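Local structure of eukaryotic Translation Initiation 4E (Schistosoma mansoni, 3HXI) at residues 14-19 / 64-69; 85-90 / 166-171; 123-128 / 136-141. The protein binds the 7-methylguanosine cap of messenger RNA and so probably recruits the translation initiation machinery, as other eIF4E proteins do. All blocks are in the same frame, centred on the assembly; numbering follows the deposited sequence. Where two conformers were deposited one is given.

Contact 1: residues 14-19 / 64-69; sequences DSWSYY and LYMFKS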
loop_
_atom_site.group_PDB
_atom_site.type_symbol
_atom_site.label_atom_id
_atom_site.label_comp_id
_atom_site.label_asym_id
_atom_site.label_seq_id
_atom_site.Cartn_x
_atom_site.Cartn_y
_atom_site.Cartn_z
ATOM N N ASP A 14 7.880 -0.058 -12.253
ATOM C CA ASP A 14 8.814 0.215 -11.168
ATOM C C ASP A 14 9.349 -1.025 -10.494
ATOM O O ASP A 14 8.714 -2.083 -10.518
ATOM C CB ASP A 14 8.144 1.093 -10.094
ATOM C CG ASP A 14 8.188 2.551 -10.442
ATOM O OD1 ASP A 14 9.279 3.151 -10.305
ATOM O OD2 ASP A 14 7.149 3.093 -10.872
ATOM N N SER A 15 10.522 -0.871 -9.882
ATOM C CA SER A 15 11.034 -1.831 -8.917
ATOM C C SER A 15 10.421 -1.536 -7.553
ATOM O O SER A 15 10.281 -0.367 -7.170
ATOM C CB SER A 15 12.552 -1.736 -8.817
ATOM O OG SER A 15 13.036 -2.732 -7.947
ATOM N N TRP A 16 10.056 -2.600 -6.841
ATOM C CA TRP A 16 9.389 -2.518 -5.535
ATOM C C TRP A 16 10.137 -3.329 -4.508
ATOM O O TRP A 16 10.738 -4.359 -4.830
ATOM C CB TRP A 16 7.945 -3.054 -5.625
ATOM C CG TRP A 16 7.094 -2.322 -6.579
ATOM C CD1 TRP A 16 6.982 -2.558 -7.920
ATOM C CD2 TRP A 16 6.197 -1.243 -6.284
ATOM N NE1 TRP A 16 6.107 -1.666 -8.487
ATOM C CE2 TRP A 16 5.598 -0.853 -7.506
ATOM C CE3 TRP A 16 5.851 -0.558 -5.112
ATOM C CZ2 TRP A 16 4.672 0.189 -7.595
ATOM C CZ3 TRP A 16 4.910 0.474 -5.192
ATOM C CH2 TRP A 16 4.340 0.844 -6.429
ATOM N N SER A 17 10.080 -2.876 -3.258
ATOM C CA SER A 17 10.615 -3.657 -2.152
ATOM C C SER A 17 9.526 -3.988 -1.134
ATOM O O SER A 17 8.584 -3.212 -0.938
ATOM C CB SER A 17 11.789 -2.945 -1.502
ATOM O OG SER A 17 12.857 -2.860 -2.436
ATOM N N TYR A 18 9.652 -5.160 -0.525
ATOM C CA TYR A 18 8.621 -5.698 0.347
ATOM C C TYR A 18 9.210 -5.873 1.738
ATOM O O TYR A 18 10.291 -6.468 1.915
ATOM C CB TYR A 18 8.149 -7.035 -0.210
ATOM C CG TYR A 18 6.761 -7.500 0.196
ATOM C CD1 TYR A 18 6.596 -8.449 1.202
ATOM C CD2 TYR A 18 5.616 -7.044 -0.477
ATOM C CE1 TYR A 18 5.329 -8.920 1.549
ATOM C CE2 TYR A 18 4.339 -7.500 -0.124
ATOM C CZ TYR A 18 4.215 -8.453 0.887
ATOM O OH TYR A 18 2.975 -8.941 1.249
ATOM N N TYR A 19 8.502 -5.358 2.732
ATOM C CA TYR A 19 9.016 -5.359 4.089
ATOM C C TYR A 19 8.020 -5.952 5.051
ATOM O O TYR A 19 6.807 -5.852 4.845
ATOM C CB TYR A 19 9.282 -3.917 4.563
ATOM C CG TYR A 19 10.181 -3.083 3.695
ATOM C CD1 TYR A 19 11.493 -2.840 4.074
ATOM C CD2 TYR A 19 9.708 -2.497 2.506
ATOM C CE1 TYR A 19 12.339 -2.053 3.290
ATOM C CE2 TYR A 19 10.541 -1.714 1.717
ATOM C CZ TYR A 19 11.855 -1.503 2.110
ATOM O OH TYR A 19 12.692 -0.731 1.338
ATOM N N LEU A 64 2.738 -5.446 6.763
ATOM C CA LEU A 64 3.359 -5.625 5.457
ATOM C C LEU A 64 3.425 -4.264 4.762
ATOM O O LEU A 64 2.428 -3.528 4.730
ATOM C CB LEU A 64 2.527 -6.576 4.601
ATOM C CG LEU A 64 2.103 -7.905 5.230
ATOM C CD1 LEU A 64 1.134 -8.651 4.281
ATOM C CD2 LEU A 64 3.337 -8.743 5.558
ATOM N N TYR A 65 4.602 -3.945 4.224
ATOM C CA TYR A 65 4.840 -2.682 3.504
ATOM C C TYR A 65 5.373 -2.995 2.118
ATOM O O TYR A 65 6.352 -3.752 1.995
ATOM C CB TYR A 65 5.896 -1.834 4.243
ATOM C CG TYR A 65 5.410 -1.131 5.505
ATOM C CD1 TYR A 65 5.166 0.256 5.500
ATOM C CD2 TYR A 65 5.191 -1.846 6.698
ATOM C CE1 TYR A 65 4.713 0.912 6.646
ATOM C CE2 TYR A 65 4.739 -1.198 7.853
ATOM C CZ TYR A 65 4.504 0.187 7.817
ATOM O OH TYR A 65 4.037 0.859 8.939
ATOM N N MET A 66 4.765 -2.415 1.081
ATOM C CA MET A 66 5.321 -2.541 -0.276
ATOM C C MET A 66 5.524 -1.160 -0.885
ATOM O O MET A 66 4.549 -0.425 -1.103
ATOM C CB MET A 66 4.452 -3.404 -1.195
ATOM C CG MET A 66 5.083 -3.600 -2.597
ATOM S SD MET A 66 3.972 -4.224 -3.875
ATOM C CE MET A 66 3.017 -2.740 -4.237
ATOM N N PHE A 67 6.791 -0.813 -1.132
ATOM C CA PHE A 67 7.174 0.530 -1.574
ATOM C C PHE A 67 8.081 0.510 -2.803
ATOM O O PHE A 67 8.884 -0.405 -2.956
ATOM C CB PHE A 67 7.867 1.271 -0.414
ATOM C CG PHE A 67 6.890 1.931 0.529
ATOM C CD1 PHE A 67 6.753 3.316 0.560
ATOM C CD2 PHE A 67 6.070 1.157 1.350
ATOM C CE1 PHE A 67 5.801 3.938 1.414
ATOM C CE2 PHE A 67 5.117 1.767 2.206
ATOM C CZ PHE A 67 4.990 3.154 2.230
ATOM N N LYS A 68 7.968 1.519 -3.669
ATOM C CA LYS A 68 8.916 1.665 -4.781
ATOM C C LYS A 68 10.291 1.615 -4.148
ATOM O O LYS A 68 10.515 2.264 -3.113
ATOM C CB LYS A 68 8.690 2.979 -5.565
ATOM C CG LYS A 68 7.368 2.988 -6.302
ATOM C CD LYS A 68 7.214 4.128 -7.283
ATOM C CE LYS A 68 5.856 4.090 -7.967
ATOM N NZ LYS A 68 5.633 5.339 -8.731
ATOM N N SER A 69 11.199 0.831 -4.753
ATOM C CA SER A 69 12.481 0.466 -4.135
ATOM C C SER A 69 13.322 1.635 -3.615
ATOM O O SER A 69 14.045 1.496 -2.632
ATOM C CB SER A 69 13.322 -0.380 -5.101
ATOM O OG SER A 69 13.556 0.318 -6.309
HETATM O O HOH W 1 14.943 -1.277 -1.911
HETATM O O HOH W 2 11.496 0.586 -0.663
#

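Contact 2: residues 85-90 / 166-171; sequences RWLINV and YFQPVS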
loop_
_atom_site.group_PDB
_atom_site.type_symbol
_atom_site.label_atom_id
_atom_site.label_comp_id
_atom_site.label_asym_id
_atom_site.label_seq_id
_atom_site.Cartn_x
_atom_site.Cartn_y
_atom_site.Cartn_z
ATOM N N ARG A 85 -1.586 9.468 3.282
ATOM C CA ARG A 85 -2.081 8.143 2.938
ATOM C C ARG A 85 -3.586 8.115 2.755
ATOM O O ARG A 85 -4.314 8.798 3.479
ATOM C CB ARG A 85 -1.665 7.108 4.008
ATOM C CG ARG A 85 -2.466 7.222 5.300
ATOM C CD ARG A 85 -1.988 6.257 6.350
ATOM N NE ARG A 85 -2.773 6.431 7.560
ATOM C CZ ARG A 85 -2.746 5.631 8.617
ATOM N NH1 ARG A 85 -3.540 5.903 9.657
ATOM N NH2 ARG A 85 -1.946 4.572 8.642
ATOM N N TRP A 86 -4.041 7.331 1.771
ATOM C CA TRP A 86 -5.434 6.891 1.746
ATOM C C TRP A 86 -5.551 5.761 2.752
ATOM O O TRP A 86 -4.832 4.776 2.635
ATOM C CB TRP A 86 -5.857 6.421 0.347
ATOM C CG TRP A 86 -6.278 7.583 -0.561
ATOM C CD1 TRP A 86 -5.645 8.012 -1.694
ATOM C CD2 TRP A 86 -7.401 8.460 -0.371
ATOM N NE1 TRP A 86 -6.330 9.100 -2.250
ATOM C CE2 TRP A 86 -7.405 9.385 -1.447
ATOM C CE3 TRP A 86 -8.434 8.530 0.588
ATOM C CZ2 TRP A 86 -8.393 10.373 -1.584
ATOM C CZ3 TRP A 86 -9.391 9.506 0.459
ATOM C CH2 TRP A 86 -9.364 10.424 -0.626
ATOM N N LEU A 87 -6.436 5.925 3.743
ATOM C CA LEU A 87 -6.641 4.925 4.787
ATOM C C LEU A 87 -7.945 4.159 4.586
ATOM O O LEU A 87 -9.018 4.752 4.409
ATOM C CB LEU A 87 -6.602 5.585 6.174
ATOM C CG LEU A 87 -6.964 4.629 7.323
ATOM C CD1 LEU A 87 -5.820 3.685 7.615
ATOM C CD2 LEU A 87 -7.342 5.437 8.537
ATOM N N ILE A 88 -7.833 2.830 4.612
ATOM C CA ILE A 88 -8.983 1.948 4.380
ATOM C C ILE A 88 -9.215 1.141 5.650
ATOM O O ILE A 88 -8.327 0.405 6.078
ATOM C CB ILE A 88 -8.705 0.936 3.243
ATOM C CG1 ILE A 88 -8.467 1.647 1.902
ATOM C CG2 ILE A 88 -9.891 -0.073 3.105
ATOM C CD1 ILE A 88 -7.566 0.843 0.965
ATOM N N ASN A 89 -10.396 1.296 6.254
ATOM C CA ASN A 89 -10.748 0.536 7.434
ATOM C C ASN A 89 -11.477 -0.717 7.021
ATOM O O ASN A 89 -12.581 -0.663 6.457
ATOM C CB ASN A 89 -11.601 1.359 8.390
ATOM C CG ASN A 89 -10.839 2.523 8.991
ATOM O OD1 ASN A 89 -9.674 2.388 9.364
ATOM N ND2 ASN A 89 -11.492 3.668 9.086
ATOM N N VAL A 90 -10.842 -1.844 7.292
ATOM C CA VAL A 90 -11.358 -3.152 6.896
ATOM C C VAL A 90 -12.557 -3.499 7.756
ATOM O O VAL A 90 -12.530 -3.285 8.972
ATOM C CB VAL A 90 -10.273 -4.234 7.065
ATOM C CG1 VAL A 90 -10.832 -5.640 6.817
ATOM C CG2 VAL A 90 -9.106 -3.939 6.148
ATOM N N TYR A 166 -10.278 7.678 3.798
ATOM C CA TYR A 166 -9.796 8.929 4.384
ATOM C C TYR A 166 -8.372 9.246 3.949
ATOM O O TYR A 166 -7.486 8.383 4.022
ATOM C CB TYR A 166 -9.835 8.836 5.913
ATOM C CG TYR A 166 -11.218 8.497 6.455
ATOM C CD1 TYR A 166 -12.209 9.488 6.579
ATOM C CD2 TYR A 166 -11.543 7.179 6.814
ATOM C CE1 TYR A 166 -13.485 9.173 7.072
ATOM C CE2 TYR A 166 -12.814 6.858 7.303
ATOM C CZ TYR A 166 -13.774 7.855 7.422
ATOM O OH TYR A 166 -15.012 7.521 7.904
ATOM N N PHE A 167 -8.145 10.481 3.492
ATOM C CA PHE A 167 -6.779 10.907 3.147
ATOM C C PHE A 167 -6.159 11.745 4.272
ATOM O O PHE A 167 -6.637 12.842 4.585
ATOM C CB PHE A 167 -6.718 11.683 1.820
ATOM C CG PHE A 167 -5.311 11.988 1.386
ATOM C CD1 PHE A 167 -4.544 11.003 0.766
ATOM C CD2 PHE A 167 -4.740 13.218 1.635
ATOM C CE1 PHE A 167 -3.216 11.244 0.395
ATOM C CE2 PHE A 167 -3.421 13.473 1.251
ATOM C CZ PHE A 167 -2.657 12.467 0.640
ATOM N N GLN A 168 -5.088 11.210 4.851
ATOM C CA GLN A 168 -4.470 11.756 6.060
ATOM C C GLN A 168 -3.036 12.122 5.756
ATOM O O GLN A 168 -2.209 11.243 5.500
ATOM C CB GLN A 168 -4.513 10.732 7.205
ATOM C CG GLN A 168 -5.890 10.210 7.451
ATOM C CD GLN A 168 -5.930 9.080 8.453
ATOM O OE1 GLN A 168 -4.919 8.400 8.704
ATOM N NE2 GLN A 168 -7.108 8.877 9.046
ATOM N N PRO A 169 -2.735 13.434 5.777
ATOM C CA PRO A 169 -1.378 13.885 5.597
ATOM C C PRO A 169 -0.501 13.320 6.696
ATOM O O PRO A 169 -0.993 13.021 7.799
ATOM C CB PRO A 169 -1.493 15.413 5.739
ATOM C CG PRO A 169 -2.909 15.716 5.389
ATOM C CD PRO A 169 -3.659 14.556 5.998
ATOM N N VAL A 170 0.781 13.157 6.385
ATOM C CA VAL A 170 1.782 12.685 7.351
ATOM C C VAL A 170 1.739 13.466 8.676
ATOM O O VAL A 170 1.810 12.889 9.752
ATOM C CB VAL A 170 3.214 12.682 6.729
ATOM C CG1 VAL A 170 4.256 12.378 7.787
ATOM C CG2 VAL A 170 3.299 11.635 5.619
ATOM N N SER A 171 1.586 14.783 8.607
ATOM C CA SER A 171 1.511 15.587 9.837
ATOM C C SER A 171 0.423 15.060 10.797
ATOM O O SER A 171 0.663 14.891 12.009
ATOM C CB SER A 171 1.316 17.070 9.496
ATOM O OG SER A 171 0.167 17.275 8.687
#

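Contact 3: residues 123-128 / 136-141; sequences GAVFQP and SVWLTS. With GTG (7-methyl-guanosine-5'-triphosphate-5'-guanosine), chain C.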
loop_
_atom_site.group_PDB
_atom_site.type_symbol
_atom_site.label_atom_id
_atom_site.label_comp_id
_atom_site.label_asym_id
_atom_site.label_seq_id
_atom_site.Cartn_x
_atom_site.Cartn_y
_atom_site.Cartn_z
ATOM N N GLY A 123 3.761 3.776 -1.896
ATOM C CA GLY A 123 3.653 2.379 -1.475
ATOM C C GLY A 123 2.333 2.028 -0.814
ATOM O O GLY A 123 1.438 2.876 -0.718
ATOM N N ALA A 124 2.222 0.779 -0.373
ATOM C CA ALA A 124 1.015 0.255 0.269
ATOM C C ALA A 124 1.378 -0.438 1.593
ATOM O O ALA A 124 2.506 -0.926 1.768
ATOM C CB ALA A 124 0.286 -0.709 -0.658
ATOM N N VAL A 125 0.422 -0.477 2.510
ATOM C CA VAL A 125 0.650 -1.007 3.863
ATOM C C VAL A 125 -0.571 -1.815 4.300
ATOM O O VAL A 125 -1.697 -1.343 4.171
ATOM C CB VAL A 125 0.858 0.129 4.892
ATOM C CG1 VAL A 125 1.303 -0.433 6.270
ATOM C CG2 VAL A 125 1.870 1.168 4.393
ATOM N N PHE A 126 -0.331 -3.015 4.812
ATOM C CA PHE A 126 -1.358 -3.804 5.456
ATOM C C PHE A 126 -1.074 -3.943 6.948
ATOM O O PHE A 126 0.003 -4.377 7.335
ATOM C CB PHE A 126 -1.448 -5.196 4.841
ATOM C CG PHE A 126 -2.498 -6.041 5.492
ATOM C CD1 PHE A 126 -3.812 -5.591 5.537
ATOM C CD2 PHE A 126 -2.158 -7.227 6.138
ATOM C CE1 PHE A 126 -4.811 -6.356 6.172
ATOM C CE2 PHE A 126 -3.134 -7.992 6.784
ATOM C CZ PHE A 126 -4.459 -7.568 6.788
ATOM N N GLN A 127 -2.047 -3.571 7.772
ATOM C CA GLN A 127 -1.891 -3.577 9.228
ATOM C C GLN A 127 -3.033 -4.368 9.873
ATOM O O GLN A 127 -4.137 -3.863 10.033
ATOM C CB GLN A 127 -1.840 -2.152 9.779
ATOM C CG GLN A 127 -0.696 -1.341 9.202
ATOM C CD GLN A 127 -0.717 0.085 9.681
ATOM O OE1 GLN A 127 -1.669 0.824 9.418
ATOM N NE2 GLN A 127 0.325 0.478 10.405
ATOM N N PRO A 128 -2.767 -5.630 10.229
ATOM C CA PRO A 128 -3.787 -6.415 10.932
ATOM C C PRO A 128 -3.899 -5.980 12.398
ATOM O O PRO A 128 -2.897 -5.898 13.110
ATOM C CB PRO A 128 -3.267 -7.850 10.816
ATOM C CG PRO A 128 -1.787 -7.691 10.738
ATOM C CD PRO A 128 -1.536 -6.396 9.996
ATOM N N SER A 136 -3.512 0.867 3.609
ATOM C CA SER A 136 -3.187 2.260 3.316
ATOM C C SER A 136 -2.429 2.305 2.003
ATOM O O SER A 136 -1.707 1.371 1.677
ATOM C CB SER A 136 -2.279 2.828 4.407
ATOM O OG SER A 136 -2.986 3.057 5.606
ATOM N N VAL A 137 -2.573 3.405 1.273
ATOM C CA VAL A 137 -1.691 3.701 0.158
ATOM C C VAL A 137 -1.078 5.063 0.443
ATOM O O VAL A 137 -1.794 6.044 0.631
ATOM C CB VAL A 137 -2.433 3.753 -1.173
ATOM C CG1 VAL A 137 -1.522 4.328 -2.275
ATOM C CG2 VAL A 137 -2.961 2.381 -1.543
ATOM N N TRP A 138 0.248 5.104 0.452
ATOM C CA TRP A 138 1.006 6.314 0.741
ATOM C C TRP A 138 1.328 7.030 -0.565
ATOM O O TRP A 138 1.774 6.387 -1.530
ATOM C CB TRP A 138 2.309 5.897 1.417
ATOM C CG TRP A 138 2.166 5.482 2.865
ATOM C CD1 TRP A 138 1.094 4.859 3.468
ATOM C CD2 TRP A 138 3.154 5.652 3.880
ATOM N NE1 TRP A 138 1.375 4.629 4.803
ATOM C CE2 TRP A 138 2.626 5.120 5.080
ATOM C CE3 TRP A 138 4.451 6.198 3.887
ATOM C CZ2 TRP A 138 3.343 5.140 6.289
ATOM C CZ3 TRP A 138 5.156 6.221 5.078
ATOM C CH2 TRP A 138 4.607 5.673 6.266
ATOM N N LEU A 139 1.094 8.344 -0.566
ATOM C CA LEU A 139 1.222 9.228 -1.722
ATOM C C LEU A 139 2.276 10.278 -1.419
ATOM O O LEU A 139 2.491 10.626 -0.258
ATOM C CB LEU A 139 -0.111 9.938 -1.991
ATOM C CG LEU A 139 -1.315 9.087 -2.418
ATOM C CD1 LEU A 139 -2.401 9.971 -3.036
ATOM C CD2 LEU A 139 -0.896 8.044 -3.445
ATOM N N THR A 140 2.918 10.809 -2.452
ATOM C CA THR A 140 4.072 11.690 -2.230
ATOM C C THR A 140 3.735 13.134 -1.818
ATOM O O THR A 140 4.584 13.825 -1.237
ATOM C CB THR A 140 5.013 11.688 -3.449
ATOM O OG1 THR A 140 6.269 12.276 -3.085
ATOM C CG2 THR A 140 4.398 12.455 -4.599
ATOM N N SER A 141 2.531 13.592 -2.156
ATOM C CA SER A 141 2.064 14.922 -1.751
ATOM C C SER A 141 0.808 14.830 -0.889
ATOM O O SER A 141 0.215 13.758 -0.768
ATOM C CB SER A 141 1.785 15.785 -2.981
ATOM O OG SER A 141 0.507 15.471 -3.504
HETATM P PA GTG C . 0.623 2.436 13.676
HETATM O O1A GTG C . 1.126 1.025 13.817
HETATM O O2A GTG C . 0.298 3.036 12.325
HETATM O O3A GTG C . -0.631 2.740 14.631
HETATM P PB GTG C . -1.554 1.734 15.447
HETATM O O1B GTG C . -2.120 0.657 14.553
HETATM O O2B GTG C . -2.503 2.622 16.245
HETATM O O3B GTG C . -0.488 1.139 16.493
HETATM N N9A GTG C . 5.341 4.963 13.409
HETATM C C8A GTG C . 4.500 4.554 12.453
HETATM N N7A GTG C . 5.003 4.912 11.250
HETATM C C7X GTG C . 4.335 4.617 9.959
HETATM C C5A GTG C . 6.158 5.544 11.473
HETATM C C6A GTG C . 7.083 6.120 10.593
HETATM O O6A GTG C . 6.936 6.117 9.349
HETATM N N1A GTG C . 8.174 6.721 11.130
HETATM C C2A GTG C . 8.359 6.730 12.488
HETATM N N2A GTG C . 9.435 7.314 13.045
HETATM N N3A GTG C . 7.463 6.168 13.331
HETATM C C4A GTG C . 6.369 5.569 12.829
HETATM O O5D GTG C . 1.747 3.364 14.295
HETATM C C5D GTG C . 2.154 3.150 15.642
HETATM C C4D GTG C . 3.317 4.063 15.962
HETATM O O4D GTG C . 4.438 3.653 15.191
HETATM C C3D GTG C . 3.082 5.513 15.593
HETATM O O3D GTG C . 2.335 6.191 16.601
HETATM C C2D GTG C . 4.498 6.022 15.459
HETATM O O2D GTG C . 5.035 6.314 16.758
HETATM C C1D GTG C . 5.215 4.809 14.878
HETATM P PG GTG C . -0.703 -0.086 17.510
HETATM O O1G GTG C . -1.824 -0.995 17.115
HETATM O O2G GTG C . -0.645 0.462 18.925
HETATM O O5E GTG C . 0.683 -0.862 17.263
HETATM C C5E GTG C . 0.892 -1.590 16.054
HETATM C C4E GTG C . 2.226 -2.306 16.109
HETATM O O4E GTG C . 3.269 -1.329 16.185
HETATM C C3E GTG C . 2.384 -3.173 17.344
HETATM O O3E GTG C . 3.292 -4.232 16.998
HETATM C C2E GTG C . 3.075 -2.271 18.356
HETATM O O2E GTG C . 3.828 -3.001 19.339
HETATM C C1E GTG C . 3.983 -1.475 17.428
HETATM N N9B GTG C . 4.365 -0.113 17.850
HETATM C C8B GTG C . 3.255 0.793 18.035
HETATM N N7B GTG C . 3.959 2.023 18.386
HETATM C C5B GTG C . 5.303 1.777 18.342
HETATM C C6B GTG C . 6.491 2.615 18.583
HETATM O O6B GTG C . 6.307 3.822 18.895
HETATM N N1B GTG C . 7.719 2.032 18.473
HETATM C C2B GTG C . 7.872 0.706 18.131
HETATM N N2B GTG C . 9.102 0.145 18.016
HETATM N N3B GTG C . 6.819 -0.113 17.892
HETATM C C4B GTG C . 5.565 0.375 17.974
HETATM O O HOH W 3 -2.417 0.522 6.830
#

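Contact 1: residues 14-19 / 64-69
The indole of W16 is sandwiched between two side chains of the neighbouring strand. K68 CG lies over one face, 3.8 Å from the centroid of the W16 six-membered ring. M66 CE lies over the opposite face, 4.0 Å from the same centroid. Both are CH-pi contacts, set off toward the rim. M66 bends at chi3 (76°), which turns its methyl onto the indole. Its sulfur sits obliquely to the ring, in a Met-aromatic contact. The Y19 ring is met at its edge, in plane, by the backbone O of Y65 and by a water. That water is hydrogen-bonded to both Y19 OH and K68 O. On the sheet face they share, M66 CB meets the Y18 ring obliquely, 3.9 Å from Y18 CD2.

Beyond the indole the K68 chain runs extended. Its NZ makes a long salt bridge to D14 OD2 (3.5 Å) and is also hydrogen-bonded to D118 O. A second water joins S17 OG to S69 O, while S17 OG also bonds T38. The backbones form an antiparallel ladder. S17 and F67 bond each other both ways, with S17 N to F67 O at 2.8 Å and nearly straight (173°). Y19 and Y65 do the same. S69 N extends the ladder to S15 O, again at 2.8 Å, approaching from above the carbonyl plane. W16, Y18 and M66 face helix 96-108, whereas Y65 reaches the bound cap analogue on the other side. This is the curved antiparallel sheet of the eIF4E fold, with helices packed on one face and the cap slot on the other.

Contact 2: residues 85-90 / 166-171
Y166 begins the pairing with two backbone bonds to L87. Its O accepts L87 N at 2.7 Å, and its N donates to L87 O on a lone pair. The Y166 ring crosses N89 at about a right angle, with Y166 CE2 3.9 Å from N89 ND2.

F167 points to the other face of the sheet and meets W86. The F167 CB sits over the W86 six-membered ring, 3.6 Å from its centroid and only 8° off the normal. The ring of F167 turns its edge toward the W86 five-membered ring, with the planes at 63°. W86 NE1 is tied to I148 O of helix 145-159. Strand 166-169 thus continues the antiparallel eIF4E sheet beyond strand 84-89, one face packed on helices and the other turned to the cap side.

Q168 returns to that cap side and bonds R85 through both backbones. Its OE1 takes two hydrogen bonds from R85, from NE at 3.1 Å and NH1 at 3.0 Å. OE1 lies in the guanidinium plane, so the side-on grip helps fix the rotation of the group. L87 CD1 covers one guanidinium face. Q168 NE2 bonds T184 O. P169 then takes the N-cap position of helix 170-175.

Contact 3: residues 123-128 / 136-141
The axes of strands 123-127 and 136-139 run antiparallel and come within 4.6 Å, with backbone bonds pairing G123 with W138 and V125 with S136. W138 N to G123 O is short at 2.8 Å. The return bond, from G123 N to W138 O, is weak at 3.3 Å. With no side chain on G123, W138 CB packs against the backbone there, 3.8 Å from G123 O.

V125 crosses W138 obliquely. Its chi1 of -172° sets CG2 anti to the carbonyl carbon, which brings V125 CG2 to W138 NE1 at 3.5 Å. The far rim of the indole meets the cap: the 7-methyl carbon C7X of the ligand lies in the ring plane at the edge, 3.8 Å from W138 CZ2. Q127 extends toward the triphosphate, and its NE2 donates to O2A at 3.2 Å. The same NE2 bonds D63, whose carboxylate may help hold the amide in place. A water bridges Q127 OE1 and S136 OG, 2.9 Å from S136 OG.

On the opposite face, V137 packs against I155 of helix 145-159. The hairpin lies mid-sheet: strand 63-68 flanks one side through A124 and F126, and strand 84-89 flanks the other through V137.

In the fold
All three contacts are buried pairings within one antiparallel sheet. Contact 3 is central, about 3 Å from the centre of the chain. Contacts 1 and 2 lie on opposite sides of that centre, with their own centres about 19 Å apart. Contact 3 is their shared neighbour: each of the other two contributes one strand that borders it. Chemistry follows position. Contact 1 ends in a partly exposed lysine-aspartate pair and bound waters. Contact 2 pairs an arginine with a glutamine amide on the cap side. Contact 3 has little side-chain packing between its strands but hydrogen-bonds a cap phosphate through Q127 and touches the 7-methyl group with W138.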